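Local coordinates for Pre-mRNA splicing helicase-like protein (Chaetomium thermophilum, PDB 4RVQ) that probably mediates protein or RNA interactions in pre-mRNA splicing, as the noncanonical PWI domain in the N-terminal helicase-associated region of the spliceosomal Brr2 protein, at residues 21-24 with 25-29; 82-85 with 86-90. All blocks are in the same frame, centred on the assembly; numbering follows the deposited sequence.

Contact 1. Residues 21-24 with 25-29; sequences AYWL and QRQIG
Tyr22, at the N-cap position of helix 23-29, accepts the first i to i+4 backbone bond, from Arg26 N to Tyr22 O (2.9 Å), and Gln27 N to Trp23 O and Ile28 N to Leu24 O follow in turn. Trp23 and Gln27 carry the side-chain contact. In the conformer described here, the Gln27 chain bends at chi2 (-42°) and folds back over the indole, its amide stacked on one face with the planes 20° apart. Gln27 CG sits almost squarely above the six-membered ring of Trp23, 3.6 Å from its centroid, as a CH-pi contact. Gln27 NE2 lies over the same ring system and donates to Trp23 O (2.9 Å), so this carbonyl takes both the backbone and the amide N-H of one residue; Gln27 OE1 turns to Arg30. The Arg26 guanidinium, in the conformer described, stands nearly perpendicular to the indole (89°), one face against Trp23 CA, and forms a salt bridge with Asp20. Gln25 OE1 comes to the edge of the Tyr22 ring, 3.9 Å from CD1, while its NE2 bonds Gln38. Two waters join the preceding turn to the helix: one links Ala21 O to Gln25 N, the other binds Gln25 OE1 (2.8 Å) and, weakly, Ala21 O. On the inner side Leu24 CD1 meets Ile28 CD1 at 3.9 Å. This is a short amphipathic helix of the PWI-like helical bundle, with Trp23, Leu24 and Ile28 turned into the core.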
ATOM      1  N   ALA A  21       8.277  -1.558   6.625  1.00  6.95           N
ATOM      2  CA  ALA A  21       8.206  -2.892   6.058  1.00  6.21           C
ATOM      3  C   ALA A  21       6.948  -3.665   6.445  1.00  5.79           C
ATOM      4  O   ALA A  21       6.575  -4.591   5.708  1.00  6.73           O
ATOM      5  CB  ALA A  21       9.421  -3.685   6.520  1.00  7.44           C
ATOM      6  N   TYR A  22       6.312  -3.313   7.567  1.00  5.71           N
ATOM      7  CA  TYR A  22       5.151  -4.027   8.076  1.00  5.45           C
ATOM      8  C   TYR A  22       3.884  -3.160   8.085  1.00  5.18           C
ATOM      9  O   TYR A  22       2.884  -3.597   8.639  1.00  6.14           O
ATOM     10  CB  TYR A  22       5.436  -4.544   9.490  1.00  6.09           C
ATOM     11  CG  TYR A  22       6.572  -5.523   9.547  1.00  6.41           C
ATOM     12  CD1 TYR A  22       6.358  -6.858   9.331  1.00  7.03           C
ATOM     13  CD2 TYR A  22       7.871  -5.109   9.805  1.00  6.72           C
ATOM     14  CE1 TYR A  22       7.400  -7.780   9.399  1.00  7.61           C
ATOM     15  CE2 TYR A  22       8.917  -5.987   9.891  1.00  6.90           C
ATOM     16  CZ  TYR A  22       8.697  -7.320   9.665  1.00  7.64           C
ATOM     17  OH  TYR A  22       9.698  -8.256   9.733  1.00  9.15           O
ATOM     18  N   TRP A  23       3.897  -1.975   7.479  1.00  5.29           N
ATOM     19  CA  TRP A  23       2.728  -1.107   7.540  1.00  5.67           C
ATOM     20  C   TRP A  23       1.491  -1.794   6.993  1.00  5.30           C
ATOM     21  O   TRP A  23       0.429  -1.767   7.609  1.00  6.01           O
ATOM     22  CB  TRP A  23       3.038   0.176   6.749  1.00  5.82           C
ATOM     23  CG  TRP A  23       1.882   1.188   6.733  1.00  6.21           C
ATOM     24  CD1 TRP A  23       1.671   2.193   7.647  1.00  7.11           C
ATOM     25  CD2 TRP A  23       0.784   1.236   5.820  1.00  6.37           C
ATOM     26  NE1 TRP A  23       0.527   2.886   7.327  1.00  7.48           N
ATOM     27  CE2 TRP A  23      -0.049   2.306   6.220  1.00  6.85           C
ATOM     28  CE3 TRP A  23       0.422   0.502   4.700  1.00  6.55           C
ATOM     29  CZ2 TRP A  23      -1.204   2.661   5.523  1.00  8.76           C
ATOM     30  CZ3 TRP A  23      -0.749   0.858   4.007  1.00  7.45           C
ATOM     31  CH2 TRP A  23      -1.533   1.912   4.433  1.00  7.74           C
ATOM     32  N   LEU A  24       1.618  -2.408   5.817  1.00  5.91           N
ATOM     33  CA  LEU A  24       0.460  -3.042   5.192  1.00  5.88           C
ATOM     34  C   LEU A  24      -0.059  -4.175   6.065  1.00  5.93           C
ATOM     35  O   LEU A  24      -1.270  -4.317   6.305  1.00  6.13           O
ATOM     36  CB  LEU A  24       0.800  -3.514   3.793  1.00  6.49           C
ATOM     37  CG  LEU A  24      -0.313  -4.276   3.075  1.00  6.92           C
ATOM     38  CD1 LEU A  24      -1.591  -3.446   2.946  1.00  7.51           C
ATOM     39  CD2 LEU A  24       0.157  -4.769   1.739  1.00  8.76           C
ATOM     40  N   GLN A  25       0.860  -5.042   6.529  1.00  6.12           N
ATOM     41  CA  GLN A  25       0.489  -6.152   7.381  1.00  6.43           C
ATOM     42  C   GLN A  25      -0.236  -5.666   8.622  1.00  6.72           C
ATOM     43  O   GLN A  25      -1.195  -6.302   9.084  1.00  6.99           O
ATOM     44  CB  GLN A  25       1.730  -6.970   7.714  1.00  6.72           C
ATOM     45  CG  GLN A  25       1.365  -8.241   8.436  1.00  7.17           C
ATOM     46  CD  GLN A  25       2.517  -9.208   8.607  1.00  8.14           C
ATOM     47  OE1 GLN A  25       3.508  -9.138   7.895  1.00  8.61           O
ATOM     48  NE2 GLN A  25       2.367 -10.118   9.537  1.00  9.12           N
ATOM     49  N   ARG A  26       0.203  -4.546   9.209  1.00  7.07           N
ATOM     50  CA  ARG A  26      -0.482  -4.001  10.385  0.56  8.36           C
ATOM     51  C   ARG A  26      -1.858  -3.501  10.057  1.00  7.94           C
ATOM     52  O   ARG A  26      -2.776  -3.684  10.854  1.00 10.22           O
ATOM     53  CB  ARG A  26       0.249  -2.853  11.058  0.56  9.76           C
ATOM     54  CG  ARG A  26       1.447  -3.247  11.799  0.56  8.48           C
ATOM     55  CD  ARG A  26       1.940  -2.123  12.732  0.56  9.89           C
ATOM     56  NE  ARG A  26       2.184  -0.856  12.043  0.56  8.64           N
ATOM     57  CZ  ARG A  26       3.251  -0.585  11.295  0.56  7.87           C
ATOM     58  NH1 ARG A  26       4.225  -1.472  11.139  0.56  7.96           N
ATOM     59  NH2 ARG A  26       3.352   0.588  10.689  0.56  8.06           N
ATOM     60  N   GLN A  27      -2.045  -2.897   8.883  1.00  7.77           N
ATOM     61  CA  GLN A  27      -3.404  -2.463   8.554  0.62  8.27           C
ATOM     62  C   GLN A  27      -4.311  -3.671   8.404  1.00  9.62           C
ATOM     63  O   GLN A  27      -5.451  -3.662   8.866  1.00 11.65           O
ATOM     64  CB  GLN A  27      -3.451  -1.654   7.268  0.62  8.39           C
ATOM     65  CG  GLN A  27      -2.454  -0.552   7.144  0.62  9.09           C
ATOM     66  CD  GLN A  27      -2.296   0.239   8.433  0.62  7.96           C
ATOM     67  OE1 GLN A  27      -3.261   0.849   8.905  0.62 10.37           O
ATOM     68  NE2 GLN A  27      -1.084   0.252   9.002  0.62  8.97           N
ATOM     69  N   ILE A  28      -3.836  -4.713   7.736  1.00  8.45           N
ATOM     70  CA  ILE A  28      -4.618  -5.915   7.533  1.00  8.30           C
ATOM     71  C   ILE A  28      -4.836  -6.642   8.857  1.00  8.60           C
ATOM     72  O   ILE A  28      -5.929  -7.167   9.116  1.00  9.57           O
ATOM     73  CB  ILE A  28      -3.884  -6.804   6.527  1.00  8.30           C
ATOM     74  CG1 ILE A  28      -3.919  -6.137   5.147  1.00  8.53           C
ATOM     75  CG2 ILE A  28      -4.481  -8.216   6.526  1.00  9.86           C
ATOM     76  CD1 ILE A  28      -3.132  -6.902   4.065  1.00  8.98           C
ATOM     77  N   GLY A  29      -3.826  -6.630   9.719  1.00  9.19           N
ATOM     78  CA  GLY A  29      -3.894  -7.331  10.987  1.00 10.55           C
ATOM     79  C   GLY A  29      -4.939  -6.784  11.947  1.00 11.11           C
ATOM     80  O   GLY A  29      -5.383  -7.465  12.887  1.00 13.33           O
TER
HETATM   81  O   HOH W   1       3.476  -5.019   5.275  1.00  7.17           O
HETATM   82  O   HOH W   2       4.727  -7.474   5.929  1.00  8.30           O

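Contact 2. Residues 82-85 with 86-90; sequences VQKL and IENRD. With SO4 (sulfate ion), chain B; EDO (1,2-ethanediol), chain G.
Gln83, in the conformer described, has CG trans to the backbone N (chi1 178°) and runs extended alongside Glu87, whose bend at chi2 (-73°) lays the carboxylate beside the amide. Gln83 NE2 donates to the anti lone pair of Glu87 OE2 (2.8 Å) in a nearly straight bond, 168° at the hydrogen. One turn apart on another side, Val82 CG1 and Ile86 CD1 pack at 3.9 Å, and Ile86 continues onto Leu63, Glu67 and Leu70. Where helix 79-87 ends, Asn88 N and ND2 reach Lys84 O from opposite faces of its plane, ND2 at 2.9 Å; ND2 also bonds Asn12 O. Arg89 CG lies between its backbone N and carbonyl carbon, and the chain, extended to NE, carries NH1 to Ile86 O (2.8 Å), above the carbonyl plane, while Arg89 N approaches from the other face. The guanidinium edge also holds a sulfate, NH1 to O3 (3.0 Å) and NH2 to O2 (2.9 Å). Replacing Arg89 by an alanine would probably cost Ile86 O its side-chain donor and the sulfate this two-pronged grip. Doubly gripped carbonyls thus fasten the junction between helices 79-87 and 89-99, and the sulfate, probably from the crystallisation liquor, is consistent with an anion-binding spot, which the Glu87 carboxylate nearby would probably weaken.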
ATOM      1  N   VAL A  82     -10.064  -1.297   1.729  1.00 11.16           N
ATOM      2  CA  VAL A  82      -9.830  -1.614   0.331  1.00 11.57           C
ATOM      3  C   VAL A  82      -9.534  -0.336  -0.487  1.00 10.25           C
ATOM      4  O   VAL A  82      -8.540  -0.256  -1.217  1.00 10.06           O
ATOM      5  CB  VAL A  82     -11.041  -2.344  -0.268  1.00 15.01           C
ATOM      6  CG1 VAL A  82     -10.889  -2.461  -1.762  1.00 14.80           C
ATOM      7  CG2 VAL A  82     -11.188  -3.720   0.354  1.00 17.15           C
ATOM      8  N   GLN A  83     -10.393   0.677  -0.364  1.00  9.73           N
ATOM      9  CA  GLN A  83     -10.214   1.932  -1.156  0.54 10.22           C
ATOM     10  C   GLN A  83      -8.959   2.647  -0.727  1.00  8.28           C
ATOM     11  O   GLN A  83      -8.277   3.196  -1.559  1.00  8.02           O
ATOM     12  CB  GLN A  83     -11.374   2.993  -1.127  0.54 12.65           C
ATOM     13  CG  GLN A  83     -11.096   4.396  -1.980  0.54 11.18           C
ATOM     14  CD  GLN A  83     -12.344   5.385  -2.097  0.54 11.15           C
ATOM     15  OE1 GLN A  83     -13.411   5.063  -1.557  0.54 12.27           O
ATOM     16  NE2 GLN A  83     -12.190   6.632  -2.761  0.54  2.79           N
ATOM     17  N   LYS A  84      -8.662   2.673   0.570  1.00  7.72           N
ATOM     18  CA  LYS A  84      -7.430   3.322   1.016  1.00  7.28           C
ATOM     19  C   LYS A  84      -6.199   2.702   0.341  1.00  6.72           C
ATOM     20  O   LYS A  84      -5.272   3.397  -0.075  1.00  7.19           O
ATOM     21  CB  LYS A  84      -7.302   3.228   2.537  1.00  8.29           C
ATOM     22  CG  LYS A  84      -6.047   3.839   3.101  1.00  9.01           C
ATOM     23  CD  LYS A  84      -6.084   3.951   4.608  1.00 10.93           C
ATOM     24  CE  LYS A  84      -4.875   4.556   5.207  1.00 11.82           C
ATOM     25  NZ  LYS A  84      -4.944   4.364   6.681  1.00 15.57           N
ATOM     26  N   LEU A  85      -6.187   1.372   0.258  1.00  7.29           N
ATOM     27  CA  LEU A  85      -5.061   0.702  -0.358  1.00  8.10           C
ATOM     28  C   LEU A  85      -4.968   1.012  -1.856  1.00  7.59           C
ATOM     29  O   LEU A  85      -3.921   1.291  -2.404  1.00  8.68           O
ATOM     30  CB  LEU A  85      -5.141  -0.812  -0.118  1.00  8.43           C
ATOM     31  CG  LEU A  85      -5.036  -1.214   1.365  1.00  9.28           C
ATOM     32  CD1 LEU A  85      -5.106  -2.737   1.463  1.00 11.11           C
ATOM     33  CD2 LEU A  85      -3.782  -0.670   2.049  1.00  9.22           C
ATOM     34  N   ILE A  86      -6.126   0.989  -2.526  1.00  7.50           N
ATOM     35  CA  ILE A  86      -6.141   1.280  -3.954  1.00  7.84           C
ATOM     36  C   ILE A  86      -5.720   2.728  -4.252  1.00  6.62           C
ATOM     37  O   ILE A  86      -4.918   2.984  -5.146  1.00  7.60           O
ATOM     38  CB  ILE A  86      -7.523   0.986  -4.558  1.00  9.74           C
ATOM     39  CG1 ILE A  86      -7.807  -0.510  -4.454  1.00 11.82           C
ATOM     40  CG2 ILE A  86      -7.585   1.443  -5.992  1.00 11.62           C
ATOM     41  CD1 ILE A  86      -9.200  -0.899  -4.930  1.00 15.16           C
ATOM     42  N   GLU A  87      -6.222   3.685  -3.481  1.00  6.70           N
ATOM     43  CA  GLU A  87      -5.847   5.087  -3.661  1.00  6.92           C
ATOM     44  C   GLU A  87      -4.339   5.282  -3.511  1.00  6.96           C
ATOM     45  O   GLU A  87      -3.764   6.170  -4.120  1.00  9.79           O
ATOM     46  CB  GLU A  87      -6.570   5.974  -2.651  1.00  7.38           C
ATOM     47  CG  GLU A  87      -8.105   6.059  -2.828  1.00  7.50           C
ATOM     48  CD  GLU A  87      -8.545   6.870  -4.014  1.00  8.34           C
ATOM     49  OE1 GLU A  87      -7.700   7.366  -4.764  1.00 10.57           O
ATOM     50  OE2 GLU A  87      -9.793   6.992  -4.183  1.00  8.88           O
ATOM     51  N   ASN A  88      -3.727   4.465  -2.660  1.00  6.02           N
ATOM     52  CA  ASN A  88      -2.296   4.510  -2.371  1.00  6.35           C
ATOM     53  C   ASN A  88      -1.526   3.367  -2.998  1.00  6.11           C
ATOM     54  O   ASN A  88      -0.455   3.025  -2.493  1.00  7.00           O
ATOM     55  CB  ASN A  88      -2.105   4.520  -0.852  1.00  5.86           C
ATOM     56  CG  ASN A  88      -2.577   5.807  -0.221  1.00  6.82           C
ATOM     57  OD1 ASN A  88      -1.995   6.866  -0.477  1.00  8.21           O
ATOM     58  ND2 ASN A  88      -3.613   5.732   0.565  1.00  7.09           N
ATOM     59  N   ARG A  89      -2.006   2.792  -4.090  1.00  6.51           N
ATOM     60  CA  ARG A  89      -1.390   1.569  -4.578  1.00  7.20           C
ATOM     61  C   ARG A  89       0.088   1.748  -4.888  1.00  6.67           C
ATOM     62  O   ARG A  89       0.877   0.854  -4.561  1.00  7.55           O
ATOM     63  CB  ARG A  89      -2.185   1.011  -5.752  1.00  9.96           C
ATOM     64  CG  ARG A  89      -2.342   1.944  -6.915  1.00  9.61           C
ATOM     65  CD  ARG A  89      -3.489   1.488  -7.824  1.00 13.23           C
ATOM     66  NE  ARG A  89      -3.728   2.375  -8.970  1.00 13.87           N
ATOM     67  CZ  ARG A  89      -4.421   3.513  -8.928  1.00 14.41           C
ATOM     68  NH1 ARG A  89      -4.970   3.943  -7.823  1.00 13.69           N
ATOM     69  NH2 ARG A  89      -4.561   4.224 -10.025  1.00 16.08           N
ATOM     70  N   ASP A  90       0.502   2.840  -5.508  1.00  6.89           N
ATOM     71  CA  ASP A  90       1.906   3.023  -5.824  0.69  7.10           C
ATOM     72  C   ASP A  90       2.755   3.129  -4.545  1.00  6.43           C
ATOM     73  O   ASP A  90       3.796   2.463  -4.418  1.00  7.16           O
ATOM     74  CB  ASP A  90       2.128   4.265  -6.671  0.69  8.77           C
ATOM     75  CG  ASP A  90       1.599   4.127  -8.060  0.69 11.60           C
ATOM     76  OD1 ASP A  90       1.727   3.043  -8.673  0.69 14.67           O
ATOM     77  OD2 ASP A  90       1.084   5.136  -8.585  0.69 11.28           O
TER
HETATM   78  S   SO4 B 501      -6.063   7.527  -9.011  0.53 10.04           S
HETATM   79  O1  SO4 B 501      -4.765   8.200  -8.939  0.53 14.25           O
HETATM   80  O2  SO4 B 501      -6.107   6.642 -10.197  0.53 14.77           O
HETATM   81  O3  SO4 B 501      -6.187   6.739  -7.798  0.53 10.36           O
HETATM   82  O4  SO4 B 501      -7.047   8.549  -9.111  0.53  9.29           O
HETATM   83  C1  EDO G 506       2.400  -0.362 -10.032  0.58 37.03           C
HETATM   84  O1  EDO G 506       3.801  -0.307 -10.336  0.58 37.03           O
HETATM   85  C2  EDO G 506       2.232  -0.239  -8.522  0.58 34.24           C
HETATM   86  O2  EDO G 506       0.936   0.276  -8.206  0.58 35.52           O

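Following the chain from the N terminus, contact 1 comes first, at the start of helix 23-29, and is complete before contact 2 opens at the junction of helices 79-87 and 89-99. The two lie in series, neither nested nor crossed, and each closes no more than a turn or two. Helices 35-50 and 63-73 intervene in sequence, yet the contact centres are about 13 Å apart. Leu85 CD2 joins them, touching Leu24 CD1 at 3.6 Å and Trp23 CZ3 at 3.9 Å, and the Lys84 chain lies by the indole. Helix 35-50 packs against contact 1, helix 63-73 against contact 2, and Val92 of helix 89-99 against Trp23 and Leu24, tying five helices together.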